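Local structure of 5' nucleotidase family protein (Staphylococcus aureus subsp. aureus, 4Q7F) at residues G209-L214 / E221-E226. The protein is a 5' nucleotidase family protein that pairs a metal-binding calcineurin-like phosphoesterase domain with the C-terminal domain characteristic of 5'-nucleotidases. Sequence-based numbering, arbitrary orientation.
Sequences GFEKDL and EVLTGE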
ATOM      1  N   GLY A 209      -5.420  -0.392  10.179  1.00 23.22           N
ATOM      2  CA  GLY A 209      -6.427  -1.440  10.316  1.00 23.80           C
ATOM      3  C   GLY A 209      -6.456  -2.194  11.633  1.00 25.59           C
ATOM      4  O   GLY A 209      -6.134  -1.642  12.696  1.00 25.98           O
ATOM      5  N   PHE A 210      -6.822  -3.470  11.546  1.00 26.30           N
ATOM      6  CA  PHE A 210      -7.007  -4.305  12.714  1.00 27.70           C
ATOM      7  C   PHE A 210      -5.974  -5.409  12.794  1.00 28.26           C
ATOM      8  O   PHE A 210      -5.772  -6.168  11.839  1.00 27.18           O
ATOM      9  CB  PHE A 210      -8.423  -4.881  12.719  1.00 28.63           C
ATOM     10  CG  PHE A 210      -9.477  -3.825  12.609  1.00 28.81           C
ATOM     11  CD1 PHE A 210      -9.699  -2.954  13.665  1.00 29.39           C
ATOM     12  CD2 PHE A 210     -10.184  -3.646  11.436  1.00 28.75           C
ATOM     13  CE1 PHE A 210     -10.641  -1.945  13.565  1.00 30.12           C
ATOM     14  CE2 PHE A 210     -11.136  -2.629  11.327  1.00 29.78           C
ATOM     15  CZ  PHE A 210     -11.359  -1.778  12.393  1.00 29.00           C
ATOM     16  N   GLU A 211      -5.344  -5.470  13.964  1.00 29.41           N
ATOM     17  CA  GLU A 211      -4.284  -6.424  14.272  1.00 30.28           C
ATOM     18  C   GLU A 211      -4.829  -7.700  14.931  1.00 32.42           C
ATOM     19  O   GLU A 211      -4.101  -8.698  15.078  1.00 33.29           O
ATOM     20  CB  GLU A 211      -3.229  -5.756  15.157  1.00 30.65           C
ATOM     21  CG  GLU A 211      -3.611  -5.477  16.616  1.00 31.68           C
ATOM     22  CD  GLU A 211      -4.574  -4.323  16.838  1.00 31.19           C
ATOM     23  OE1 GLU A 211      -5.264  -3.897  15.889  1.00 29.81           O
ATOM     24  OE2 GLU A 211      -4.648  -3.848  17.997  1.00 32.10           O
ATOM     25  N   LYS A 212      -6.097  -7.647  15.338  1.00 33.89           N
ATOM     26  CA  LYS A 212      -6.806  -8.793  15.918  1.00 36.51           C
ATOM     27  C   LYS A 212      -8.174  -8.880  15.265  1.00 36.91           C
ATOM     28  O   LYS A 212      -8.699  -7.874  14.777  1.00 34.46           O
ATOM     29  CB  LYS A 212      -6.974  -8.637  17.423  1.00 37.85           C
ATOM     30  CG  LYS A 212      -5.688  -8.784  18.206  1.00 39.36           C
ATOM     31  CD  LYS A 212      -5.911  -8.481  19.675  1.00 41.18           C
ATOM     32  CE  LYS A 212      -4.632  -8.640  20.467  1.00 43.10           C
ATOM     33  NZ  LYS A 212      -4.858  -8.322  21.899  1.00 45.87           N
ATOM     34  N   ASP A 213      -8.737 -10.089  15.241  1.00 39.12           N
ATOM     35  CA  ASP A 213     -10.067 -10.325  14.670  1.00 39.50           C
ATOM     36  C   ASP A 213     -11.080  -9.593  15.540  1.00 39.51           C
ATOM     37  O   ASP A 213     -11.076  -9.762  16.751  1.00 39.32           O
ATOM     38  CB  ASP A 213     -10.364 -11.826  14.657  1.00 42.62           C
ATOM     39  CG  ASP A 213     -11.775 -12.140  14.210  1.00 44.36           C
ATOM     40  OD1 ASP A 213     -12.152 -11.764  13.084  1.00 44.93           O
ATOM     41  OD2 ASP A 213     -12.503 -12.783  14.986  1.00 46.83           O
ATOM     42  N   LEU A 214     -11.935  -8.772  14.927  1.00 38.42           N
ATOM     43  CA  LEU A 214     -12.910  -7.988  15.680  1.00 40.49           C
ATOM     44  C   LEU A 214     -13.850  -8.812  16.575  1.00 43.23           C
ATOM     45  O   LEU A 214     -14.168  -8.389  17.674  1.00 44.02           O
ATOM     46  CB  LEU A 214     -13.727  -7.089  14.739  1.00 39.77           C
ATOM     47  CG  LEU A 214     -12.960  -5.926  14.104  1.00 38.83           C
ATOM     48  CD1 LEU A 214     -13.733  -5.306  12.964  1.00 37.73           C
ATOM     49  CD2 LEU A 214     -12.617  -4.866  15.139  1.00 39.62           C
ATOM     50  N   GLU A 221      -2.128 -11.064  12.979  1.00 40.27           N
ATOM     51  CA  GLU A 221      -0.817 -10.698  12.449  1.00 41.07           C
ATOM     52  C   GLU A 221       0.055 -10.513  13.683  1.00 42.15           C
ATOM     53  O   GLU A 221      -0.477 -10.462  14.794  1.00 42.00           O
ATOM     54  CB  GLU A 221      -0.887  -9.408  11.621  1.00 39.73           C
ATOM     55  CG  GLU A 221      -1.228  -8.149  12.419  1.00 39.00           C
ATOM     56  CD  GLU A 221      -1.536  -6.932  11.537  1.00 38.52           C
ATOM     57  OE1 GLU A 221      -1.109  -5.816  11.869  1.00 37.93           O
ATOM     58  OE2 GLU A 221      -2.194  -7.091  10.493  1.00 40.41           O
ATOM     59  N   VAL A 222       1.373 -10.431  13.508  1.00 42.81           N
ATOM     60  CA  VAL A 222       2.264 -10.189  14.648  1.00 44.99           C
ATOM     61  C   VAL A 222       1.990  -8.768  15.152  1.00 44.20           C
ATOM     62  O   VAL A 222       1.785  -7.840  14.351  1.00 41.43           O
ATOM     63  CB  VAL A 222       3.758 -10.444  14.325  1.00 47.29           C
ATOM     64  CG1 VAL A 222       3.973 -11.915  14.002  1.00 49.40           C
ATOM     65  CG2 VAL A 222       4.254  -9.576  13.178  1.00 47.52           C
ATOM     66  N   LEU A 223       1.956  -8.610  16.474  1.00 45.11           N
ATOM     67  CA  LEU A 223       1.599  -7.328  17.104  1.00 46.05           C
ATOM     68  C   LEU A 223       2.736  -6.304  17.121  1.00 45.20           C
ATOM     69  O   LEU A 223       3.306  -6.017  18.168  1.00 49.61           O
ATOM     70  CB  LEU A 223       1.093  -7.588  18.528  1.00 48.70           C
ATOM     71  CG  LEU A 223      -0.051  -8.612  18.661  1.00 50.50           C
ATOM     72  CD1 LEU A 223      -0.493  -8.728  20.110  1.00 52.39           C
ATOM     73  CD2 LEU A 223      -1.237  -8.254  17.775  1.00 50.13           C
ATOM     74  N   THR A 224       3.025  -5.724  15.962  1.00 43.01           N
ATOM     75  CA  THR A 224       4.126  -4.759  15.801  1.00 40.65           C
ATOM     76  C   THR A 224       3.778  -3.294  16.075  1.00 38.49           C
ATOM     77  O   THR A 224       4.668  -2.452  16.168  1.00 38.69           O
ATOM     78  CB  THR A 224       4.653  -4.794  14.349  1.00 39.13           C
ATOM     79  OG1 THR A 224       3.608  -4.409  13.449  1.00 37.50           O
ATOM     80  CG2 THR A 224       5.130  -6.181  13.976  1.00 39.57           C
ATOM     81  N   GLY A 225       2.498  -2.976  16.177  1.00 37.53           N
ATOM     82  CA  GLY A 225       2.084  -1.584  16.358  1.00 35.58           C
ATOM     83  C   GLY A 225       1.720  -0.938  15.021  1.00 32.79           C
ATOM     84  O   GLY A 225       1.208   0.197  14.985  1.00 32.36           O
ATOM     85  N   GLU A 226       1.991  -1.635  13.916  1.00 32.00           N
ATOM     86  CA  GLU A 226       1.614  -1.133  12.587  1.00 29.74           C
ATOM     87  C   GLU A 226       0.129  -0.817  12.571  1.00 29.40           C
ATOM     88  O   GLU A 226      -0.297   0.252  12.125  1.00 27.34           O
ATOM     89  CB  GLU A 226       1.900  -2.173  11.485  1.00 29.56           C
ATOM     90  CG  GLU A 226       1.292  -1.773  10.129  1.00 28.07           C
ATOM     91  CD  GLU A 226       1.514  -2.789   9.010  1.00 27.56           C
ATOM     92  OE1 GLU A 226       0.957  -2.579   7.905  1.00 25.48           O
ATOM     93  OE2 GLU A 226       2.226  -3.790   9.229  1.00 27.26           O
TER
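E221 meets E211 with its CG between backbone N and carbonyl carbon (chi1 67°) and an extended chain beyond, which lays its aliphatic part and carboxylate alongside the E211 backbone. The evidence is van der Waals distances: E221 CD lies 3.9 Å from E211 CA, and E221 OE1 3.9 Å from E211 CB. E211 also has a positive chi1 (72°), but its chain bends at chi2 (-74°) and takes the carboxylate away from E221; the two OE1 atoms, of E211 and E221, stand 6.1 Å apart. Each acid has its own anchor, E211 hydrogen-bonding through both oxygens to the backbone N of Y230 and A231, and E221 OE1 to N227 ND2. The donors may offset what repulsion remains between two carboxylates at that separation.

At the more exposed end, L223 crosses E211 and K212 at about right angles. Its CD2 rests 3.8 Å from E211 CG, while CD1 approaches K212 CE at 4.2 Å. L223 centres an inverse gamma turn, in which T224 N hydrogen-bonds to V222 O (2.9 Å).

Both segments belong to the loop between strand 201-207 and helix 229-236, folded back on itself beside the ligand pocket, where E226 touches the bound (2R,3S,5R)-5-(6-amino-9H-purin-9-yl)-tetrahydro-2-(hydroxymethyl)furan-3-ol and its OE1 is hydrogen-bonded to NE2 of the magnesium ligand H247. E211 ties this loop to the start of helix 229-236, and F210 packs against that helix and strands 251-256 and 259-264.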